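Local coordinates for protein serine protease inhibitor 4, isoform B (Drosophila melanogaster, PDB 4P0F) that probably inhibits serine proteases, and perhaps cysteine proteases, as a member of the serpin family, captured here in its cleaved form, at residues L216-L221 / L233-N238; I93-F98 / K115-A120; S26-G31 / F278-S283. One frame throughout, in Å; residues are numbered along the deposited sequence.

Contact 1. Residues L216-L221 / L233-N238; sequences LDAMAL and LIVLPN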
loop_
_atom_site.group_PDB
_atom_site.type_symbol
_atom_site.label_atom_id
_atom_site.label_comp_id
_atom_site.label_asym_id
_atom_site.label_seq_id
_atom_site.Cartn_x
_atom_site.Cartn_y
_atom_site.Cartn_z
ATOM N N LEU A 216 -5.699 10.447 -21.779
ATOM C CA LEU A 216 -5.306 9.123 -21.292
ATOM C C LEU A 216 -6.046 7.973 -21.996
ATOM O O LEU A 216 -5.809 6.810 -21.677
ATOM C CB LEU A 216 -5.572 9.010 -19.789
ATOM C CG LEU A 216 -4.756 9.871 -18.830
ATOM C CD1 LEU A 216 -5.312 9.749 -17.421
ATOM C CD2 LEU A 216 -3.292 9.466 -18.867
ATOM N N ASP A 217 -6.942 8.299 -22.931
ATOM C CA ASP A 217 -7.827 7.317 -23.576
ATOM C C ASP A 217 -8.520 6.453 -22.530
ATOM O O ASP A 217 -8.568 5.216 -22.640
ATOM C CB ASP A 217 -7.067 6.424 -24.558
ATOM C CG ASP A 217 -7.993 5.708 -25.544
ATOM O OD1 ASP A 217 -9.018 6.299 -25.964
ATOM O OD2 ASP A 217 -7.688 4.555 -25.913
ATOM N N ALA A 218 -9.070 7.115 -21.522
ATOM C CA ALA A 218 -9.707 6.415 -20.420
ATOM C C ALA A 218 -10.889 7.199 -19.865
ATOM O O ALA A 218 -11.177 8.317 -20.298
ATOM C CB ALA A 218 -8.697 6.150 -19.325
ATOM N N MET A 219 -11.588 6.578 -18.923
ATOM C CA MET A 219 -12.621 7.252 -18.157
ATOM C C MET A 219 -12.432 6.872 -16.706
ATOM O O MET A 219 -11.828 5.839 -16.402
ATOM C CB MET A 219 -14.022 6.869 -18.646
ATOM C CG MET A 219 -14.278 7.185 -20.099
ATOM S SD MET A 219 -15.857 6.544 -20.704
ATOM C CE MET A 219 -15.712 7.054 -22.416
ATOM N N ALA A 220 -12.921 7.712 -15.802
ATOM C CA ALA A 220 -12.770 7.430 -14.389
ATOM C C ALA A 220 -14.050 7.701 -13.630
ATOM O O ALA A 220 -14.871 8.513 -14.044
ATOM C CB ALA A 220 -11.625 8.245 -13.797
ATOM N N LEU A 221 -14.181 7.017 -12.499
ATOM C CA LEU A 221 -15.350 7.089 -11.643
ATOM C C LEU A 221 -14.869 6.961 -10.206
ATOM O O LEU A 221 -13.911 6.230 -9.927
ATOM C CB LEU A 221 -16.360 5.970 -11.992
ATOM C CG LEU A 221 -17.788 6.062 -11.454
ATOM C CD1 LEU A 221 -18.575 7.120 -12.201
ATOM C CD2 LEU A 221 -18.477 4.713 -11.572
ATOM N N LEU A 233 -11.476 5.082 -6.524
ATOM C CA LEU A 233 -11.310 5.609 -7.864
ATOM C C LEU A 233 -11.033 4.464 -8.808
ATOM O O LEU A 233 -10.148 3.658 -8.549
ATOM C CB LEU A 233 -10.152 6.606 -7.898
ATOM C CG LEU A 233 -9.761 7.151 -9.272
ATOM C CD1 LEU A 233 -10.814 8.120 -9.785
ATOM C CD2 LEU A 233 -8.391 7.807 -9.172
ATOM N N ILE A 234 -11.818 4.376 -9.878
ATOM C CA ILE A 234 -11.610 3.374 -10.920
ATOM C C ILE A 234 -11.212 4.101 -12.194
ATOM O O ILE A 234 -11.897 5.033 -12.596
ATOM C CB ILE A 234 -12.888 2.542 -11.174
ATOM C CG1 ILE A 234 -13.362 1.884 -9.875
ATOM C CG2 ILE A 234 -12.638 1.481 -12.227
ATOM C CD1 ILE A 234 -14.799 1.452 -9.904
ATOM N N VAL A 235 -10.103 3.694 -12.808
ATOM C CA VAL A 235 -9.691 4.261 -14.087
ATOM C C VAL A 235 -9.714 3.143 -15.110
ATOM O O VAL A 235 -8.995 2.157 -15.002
ATOM C CB VAL A 235 -8.305 4.915 -14.024
ATOM C CG1 VAL A 235 -8.078 5.748 -15.270
ATOM C CG2 VAL A 235 -8.185 5.774 -12.775
ATOM N N LEU A 236 -10.576 3.324 -16.101
ATOM C CA LEU A 236 -10.943 2.300 -17.064
ATOM C C LEU A 236 -10.473 2.689 -18.467
ATOM O O LEU A 236 -10.945 3.687 -19.019
ATOM C CB LEU A 236 -12.462 2.121 -17.054
ATOM C CG LEU A 236 -13.055 1.051 -17.952
ATOM C CD1 LEU A 236 -12.634 -0.340 -17.510
ATOM C CD2 LEU A 236 -14.592 1.179 -17.946
ATOM N N PRO A 237 -9.548 1.912 -19.054
ATOM C CA PRO A 237 -9.178 2.182 -20.449
ATOM C C PRO A 237 -10.390 2.123 -21.376
ATOM O O PRO A 237 -11.328 1.374 -21.094
ATOM C CB PRO A 237 -8.188 1.062 -20.782
ATOM C CG PRO A 237 -7.667 0.593 -19.464
ATOM C CD PRO A 237 -8.770 0.805 -18.473
ATOM N N ASN A 238 -10.374 2.890 -22.461
ATOM C CA ASN A 238 -11.491 2.868 -23.409
ATOM C C ASN A 238 -11.511 1.598 -24.255
ATOM O O ASN A 238 -12.541 1.255 -24.832
ATOM C CB ASN A 238 -11.447 4.087 -24.339
ATOM C CG ASN A 238 -11.753 5.395 -23.628
ATOM O OD1 ASN A 238 -12.359 5.419 -22.559
ATOM N ND2 ASN A 238 -11.348 6.504 -24.245
HETATM O O HOH W 1 -11.583 9.053 -23.081
#
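The antiparallel hairpin of strands 2 and 3 of serpin sheet B, 218-224 and 230-237, brings Met-219 against Leu-236 and Leu-221 against Ile-234 as hydrogen-bonded pairs. The axes of 218-221 and 233-237 approach to 4.6 Å, their N-to-C directions 160° apart. Each pair is closed by two backbone bonds; the straightest runs from Leu-236 N to Met-219 O, 2.8 Å long with 178° at the hydrogen. Between them Ala-220 and Val-235 form a non-hydrogen-bonded pair, and Ala-220 CB touches Leu-233 CD1 at 4.1 Å. The side chains of Met-219, Leu-221, Ile-234 and Leu-236 point to the other face, where each meets Phe-354.

Beyond the last bridge, Ala-218 with Pro-237, one more backbone bond follows, Asn-238 N to Asp-217 O. The side chains then add Asn-238 ND2 to Asp-217 OD1, 2.9 Å. Carboxylate and amide planes stand 86° apart, and the donor comes from above the carboxylate plane. Asp-217 turns CG anti to its own nitrogen, which carries OD1 toward that amide. Met-219 CG lies 3.6 Å from Asn-238 OD1. Asp-217 and Ala-218 both face Leu-213 of strand 197-213, a geometry that fits a G1 beta bulge. The chemistry therefore divides: apolar side chains line the paired strands, whereas at the ladder's end Asn-238 ND2 holds both Asp-217 OD1 and a water bound to Ala-218 O.

Contact 2. Residues I93-F98 / K115-A120; sequences IANKIF and KQFLSA
Asn-95 aims its amide at the backbone of Phe-117, with CG set beside its own nitrogen (chi1 -66°). ND2 donates to Phe-117 O at 2.9 Å, nearly straight at 173°; the bond lies in the carbonyl plane, on a lone pair, and the acceptor is only 3° out of the amide plane. The same ND2 sits at the edge of the Phe-117 ring, near its plane. The other end of the amide is held too, since OD1 accepts from Asn-167, so both ends fix its rotation.

Ser-119 lies alongside Asn-95, its CB 3.9 Å from Asn-95 CB. Its OG donates to the carbonyl of the next residue, Ala-120 O, at 2.9 Å on a lone pair, while Ile-97 N meets that oxygen from above the carbonyl plane; two donors thus grip one acceptor. Ala-120 N to Asn-95 O, 3.0 Å, and Ile-97 N to Ala-120 O flank Lys-96 and make it a parallel bridge with Ala-120. Across this bridge the extended Lys-96 chain runs past Ala-120 CB, with CG and CD both 3.9 Å from it. A water joins Asn-95 N to Leu-118 O.

Leu-118, with positive phi, is where the chain leaves the helical conformation after helix 107-115. Strand 120-124 then forms the edge of serpin sheet A, beside 91-100, whose other neighbour is 161-174. Met-47 of helix 38-49 touches both Asn-95 and Phe-117, and Trp-139 of helix 129-143 packs on Lys-96.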
loop_
_atom_site.group_PDB
_atom_site.type_symbol
_atom_site.label_atom_id
_atom_site.label_comp_id
_atom_site.label_asym_id
_atom_site.label_seq_id
_atom_site.Cartn_x
_atom_site.Cartn_y
_atom_site.Cartn_z
ATOM N N ILE A 93 -4.531 2.388 11.302
ATOM C CA ILE A 93 -3.132 2.278 10.916
ATOM C C ILE A 93 -2.310 2.069 12.186
ATOM O O ILE A 93 -2.570 2.712 13.201
ATOM C CB ILE A 93 -2.649 3.527 10.165
ATOM C CG1 ILE A 93 -3.577 3.840 8.993
ATOM C CG2 ILE A 93 -1.246 3.317 9.622
ATOM C CD1 ILE A 93 -3.407 5.239 8.432
ATOM N N ALA A 94 -1.345 1.159 12.123
ATOM C CA ALA A 94 -0.545 0.810 13.299
ATOM C C ALA A 94 0.901 0.524 12.953
ATOM O O ALA A 94 1.190 -0.186 11.993
ATOM C CB ALA A 94 -1.138 -0.379 13.998
ATOM N N ASN A 95 1.795 1.062 13.777
ATOM C CA ASN A 95 3.219 0.851 13.634
ATOM C C ASN A 95 3.778 0.149 14.852
ATOM O O ASN A 95 3.353 0.406 15.979
ATOM C CB ASN A 95 3.936 2.183 13.429
ATOM C CG ASN A 95 3.558 2.844 12.122
ATOM O OD1 ASN A 95 3.553 2.203 11.079
ATOM N ND2 ASN A 95 3.244 4.129 12.177
ATOM N N LYS A 96 4.743 -0.731 14.620
ATOM C CA LYS A 96 5.434 -1.380 15.729
ATOM C C LYS A 96 6.834 -1.782 15.318
ATOM O O LYS A 96 7.062 -2.177 14.183
ATOM C CB LYS A 96 4.657 -2.608 16.211
ATOM C CG LYS A 96 5.205 -3.239 17.494
ATOM C CD LYS A 96 4.146 -4.061 18.212
ATOM C CE LYS A 96 4.651 -4.588 19.541
ATOM N NZ LYS A 96 3.552 -5.253 20.317
ATOM N N ILE A 97 7.763 -1.698 16.265
ATOM C CA ILE A 97 9.119 -2.162 16.038
ATOM C C ILE A 97 9.400 -3.327 16.988
ATOM O O ILE A 97 9.005 -3.304 18.154
ATOM C CB ILE A 97 10.163 -1.035 16.231
ATOM C CG1 ILE A 97 11.556 -1.539 15.851
ATOM C CG2 ILE A 97 10.152 -0.495 17.656
ATOM C CD1 ILE A 97 12.614 -0.425 15.739
ATOM N N PHE A 98 10.057 -4.351 16.455
ATOM C CA PHE A 98 10.411 -5.534 17.222
ATOM C C PHE A 98 11.930 -5.616 17.259
ATOM O O PHE A 98 12.568 -5.660 16.210
ATOM C CB PHE A 98 9.802 -6.779 16.602
ATOM C CG PHE A 98 8.298 -6.719 16.462
ATOM C CD1 PHE A 98 7.717 -6.162 15.334
ATOM C CD2 PHE A 98 7.478 -7.238 17.450
ATOM C CE1 PHE A 98 6.349 -6.119 15.203
ATOM C CE2 PHE A 98 6.102 -7.199 17.325
ATOM C CZ PHE A 98 5.539 -6.636 16.195
ATOM N N LYS A 115 6.598 9.075 19.501
ATOM C CA LYS A 115 5.800 10.295 19.577
ATOM C C LYS A 115 5.201 10.694 18.231
ATOM O O LYS A 115 4.090 11.214 18.185
ATOM C CB LYS A 115 6.639 11.460 20.112
ATOM C CG LYS A 115 7.066 11.335 21.562
ATOM C CD LYS A 115 7.937 12.515 21.951
ATOM C CE LYS A 115 8.182 12.583 23.442
ATOM N NZ LYS A 115 9.076 13.725 23.782
ATOM N N GLN A 116 5.935 10.460 17.143
ATOM C CA GLN A 116 5.510 10.935 15.831
ATOM C C GLN A 116 4.881 9.831 14.983
ATOM O O GLN A 116 3.863 10.063 14.329
ATOM C CB GLN A 116 6.697 11.559 15.094
ATOM C CG GLN A 116 7.365 12.688 15.869
ATOM C CD GLN A 116 6.440 13.863 16.115
ATOM O OE1 GLN A 116 5.571 14.168 15.296
ATOM N NE2 GLN A 116 6.622 14.530 17.249
ATOM N N PHE A 117 5.478 8.639 14.982
ATOM C CA PHE A 117 4.918 7.515 14.235
ATOM C C PHE A 117 3.972 6.687 15.098
ATOM O O PHE A 117 3.383 5.713 14.625
ATOM C CB PHE A 117 6.025 6.619 13.663
ATOM C CG PHE A 117 6.660 7.167 12.428
ATOM C CD1 PHE A 117 7.732 8.047 12.514
ATOM C CD2 PHE A 117 6.192 6.816 11.175
ATOM C CE1 PHE A 117 8.318 8.561 11.380
ATOM C CE2 PHE A 117 6.785 7.325 10.036
ATOM C CZ PHE A 117 7.844 8.199 10.133
ATOM N N LEU A 118 3.823 7.082 16.360
ATOM C CA LEU A 118 2.874 6.441 17.259
ATOM C C LEU A 118 3.156 4.944 17.321
ATOM O O LEU A 118 2.255 4.120 17.485
ATOM C CB LEU A 118 1.435 6.720 16.799
ATOM C CG LEU A 118 1.063 8.204 16.651
ATOM C CD1 LEU A 118 -0.385 8.335 16.190
ATOM C CD2 LEU A 118 1.274 8.971 17.952
ATOM N N SER A 119 4.433 4.608 17.214
ATOM C CA SER A 119 4.864 3.224 17.131
ATOM C C SER A 119 4.957 2.575 18.491
ATOM O O SER A 119 5.428 3.181 19.448
ATOM C CB SER A 119 6.224 3.131 16.447
ATOM O OG SER A 119 6.588 1.778 16.228
ATOM N N ALA A 120 4.500 1.330 18.561
ATOM C CA ALA A 120 4.732 0.501 19.726
ATOM C C ALA A 120 6.126 -0.098 19.595
ATOM O O ALA A 120 6.754 0.008 18.546
ATOM C CB ALA A 120 3.679 -0.588 19.837
HETATM O O HOH W 2 0.609 3.008 15.635
#

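Contact 3. Residues S26-G31 / F278-S283; sequences SGQKPG and FQVELS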
loop_
_atom_site.group_PDB
_atom_site.type_symbol
_atom_site.label_atom_id
_atom_site.label_comp_id
_atom_site.label_asym_id
_atom_site.label_seq_id
_atom_site.Cartn_x
_atom_site.Cartn_y
_atom_site.Cartn_z
ATOM N N SER A 26 4.348 -3.816 -11.715
ATOM C CA SER A 26 3.692 -4.285 -12.931
ATOM C C SER A 26 4.707 -4.917 -13.874
ATOM O O SER A 26 4.424 -5.914 -14.531
ATOM C CB SER A 26 2.966 -3.132 -13.626
ATOM O OG SER A 26 1.888 -2.661 -12.827
ATOM N N GLY A 27 5.894 -4.329 -13.940
ATOM C CA GLY A 27 6.976 -4.898 -14.716
ATOM C C GLY A 27 7.461 -6.211 -14.135
ATOM O O GLY A 27 7.827 -7.118 -14.876
ATOM N N GLN A 28 7.470 -6.316 -12.808
ATOM C CA GLN A 28 7.973 -7.515 -12.139
ATOM C C GLN A 28 6.933 -8.639 -12.169
ATOM O O GLN A 28 7.291 -9.817 -12.169
ATOM C CB GLN A 28 8.374 -7.194 -10.684
ATOM C CG GLN A 28 9.191 -8.291 -9.994
ATOM C CD GLN A 28 9.455 -8.015 -8.510
ATOM O OE1 GLN A 28 9.691 -6.875 -8.104
ATOM N NE2 GLN A 28 9.414 -9.072 -7.698
ATOM N N LYS A 29 5.652 -8.268 -12.203
ATOM C CA LYS A 29 4.549 -9.233 -12.128
ATOM C C LYS A 29 3.426 -8.872 -13.113
ATOM O O LYS A 29 2.339 -8.465 -12.701
ATOM C CB LYS A 29 3.995 -9.291 -10.698
ATOM C CG LYS A 29 5.063 -9.425 -9.614
ATOM C CD LYS A 29 4.815 -10.613 -8.705
ATOM C CE LYS A 29 5.830 -10.644 -7.572
ATOM N NZ LYS A 29 5.239 -11.117 -6.292
ATOM N N PRO A 30 3.683 -9.040 -14.425
ATOM C CA PRO A 30 2.861 -8.474 -15.510
ATOM C C PRO A 30 1.407 -8.958 -15.612
ATOM O O PRO A 30 0.549 -8.144 -15.954
ATOM C CB PRO A 30 3.634 -8.877 -16.775
ATOM C CG PRO A 30 4.495 -10.018 -16.363
ATOM C CD PRO A 30 4.866 -9.743 -14.947
ATOM N N GLY A 31 1.133 -10.229 -15.334
ATOM C CA GLY A 31 -0.196 -10.780 -15.554
ATOM C C GLY A 31 -1.027 -10.972 -14.298
ATOM O O GLY A 31 -1.998 -11.731 -14.306
ATOM N N PHE A 278 -1.967 -10.138 -2.765
ATOM C CA PHE A 278 -0.689 -9.932 -3.417
ATOM C C PHE A 278 0.401 -9.869 -2.367
ATOM O O PHE A 278 0.203 -9.294 -1.294
ATOM C CB PHE A 278 -0.719 -8.643 -4.241
ATOM C CG PHE A 278 0.541 -8.372 -5.013
ATOM C CD1 PHE A 278 0.849 -9.104 -6.147
ATOM C CD2 PHE A 278 1.401 -7.368 -4.620
ATOM C CE1 PHE A 278 1.991 -8.847 -6.861
ATOM C CE2 PHE A 278 2.545 -7.106 -5.343
ATOM C CZ PHE A 278 2.840 -7.843 -6.453
ATOM N N GLN A 279 1.527 -10.503 -2.664
ATOM C CA GLN A 279 2.676 -10.446 -1.774
ATOM C C GLN A 279 3.944 -10.328 -2.596
ATOM O O GLN A 279 4.057 -10.916 -3.677
ATOM C CB GLN A 279 2.729 -11.664 -0.867
ATOM C CG GLN A 279 2.903 -12.996 -1.549
ATOM C CD GLN A 279 2.832 -14.151 -0.555
ATOM O OE1 GLN A 279 1.764 -14.479 -0.036
ATOM N NE2 GLN A 279 3.978 -14.753 -0.270
ATOM N N VAL A 280 4.891 -9.563 -2.072
ATOM C CA VAL A 280 6.125 -9.290 -2.772
ATOM C C VAL A 280 7.214 -8.884 -1.794
ATOM O O VAL A 280 6.931 -8.250 -0.769
ATOM C CB VAL A 280 5.934 -8.166 -3.825
ATOM C CG1 VAL A 280 5.543 -6.853 -3.158
ATOM C CG2 VAL A 280 7.177 -7.992 -4.675
ATOM N N GLU A 281 8.446 -9.285 -2.095
ATOM C CA GLU A 281 9.608 -8.791 -1.379
ATOM C C GLU A 281 10.113 -7.604 -2.214
ATOM O O GLU A 281 10.339 -7.736 -3.422
ATOM C CB GLU A 281 10.667 -9.893 -1.188
ATOM C CG GLU A 281 11.716 -9.588 -0.116
ATOM C CD GLU A 281 12.726 -8.560 -0.558
ATOM O OE1 GLU A 281 13.028 -8.517 -1.761
ATOM O OE2 GLU A 281 13.231 -7.804 0.297
ATOM N N LEU A 282 10.228 -6.442 -1.579
ATOM C CA LEU A 282 10.353 -5.167 -2.300
ATOM C C LEU A 282 11.790 -4.689 -2.548
ATOM O O LEU A 282 11.981 -3.579 -3.039
ATOM C CB LEU A 282 9.595 -4.078 -1.537
ATOM C CG LEU A 282 8.068 -4.106 -1.634
ATOM C CD1 LEU A 282 7.461 -3.118 -0.676
ATOM C CD2 LEU A 282 7.617 -3.782 -3.057
ATOM N N SER A 283 12.796 -5.512 -2.238
ATOM C CA SER A 283 14.189 -5.091 -2.415
ATOM C C SER A 283 14.476 -4.654 -3.847
ATOM O O SER A 283 15.121 -3.629 -4.079
ATOM C CB SER A 283 15.157 -6.219 -2.037
ATOM O OG SER A 283 15.128 -6.452 -0.642
HETATM O O HOH W 3 10.757 -6.076 -5.561
#
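Lys-29 reaches across from the end of helix 6-28 to Phe-278 and Val-280 of strand 263-281. Its CB points toward the strand, and CG, placed beside the backbone nitrogen (chi1 -48°), comes 4.2 Å from Phe-278 CE1. CD draws closer, 3.8 Å from the same CE1, approaching the ring obliquely. CE then passes to the valine, 4.2 Å from Val-280 CG2. At the tip NZ lies 3.9 Å from Val-280 CB and 2.9 Å from Gln-279 O. The chain is bent at chi2 (-126°) and chi4 (144°), and these bends let the methylenes follow the ring while the ammonium turns to the strand backbone. An alanine here, lacking the CG and CD methylenes, would be likely to leave a gap beside Phe-278 CE1 and CZ and deprive Gln-279 O of its nearby ammonium.

Gln-28 runs beside it as an extended arm, crossing Val-280 obliquely with Gln-28 NE2 3.9 Å from Val-280 CG2. A water lies between Gln-28 OE1 and Glu-281 O, 2.7 Å from the latter. Phe-278 and Val-280 point their side chains toward the helix end, and Leu-25 of the same helix also packs on Val-280. The arrangement belongs to the serpin fold: its first helix, helix A, ends against the edge strand of sheet A, formed here by the last part of strand 263-281, next to strand 311-324.

Contact 1 lies deepest: 8 of its 11 touching residues are buried, against 3 of 7 in contact 2 and 2 of 5 in contact 3. The shared areas, 504, 283 and 178 Å², measure size only. Strand 263-281 carries one segment of contact 3 and also reaches contact 1, through Leu-221 and Ile-234. Contact 2 lies across the chain's centre from both of the others, its centre about 36 Å from that of contact 1. Chemistry follows place: a backbone ladder with apolar faces in the hairpin of contact 1, amide-to-carbonyl bonding and a short parallel bridge at the sheet edge of contact 2, and long polar chains at the partly exposed helix end of contact 3.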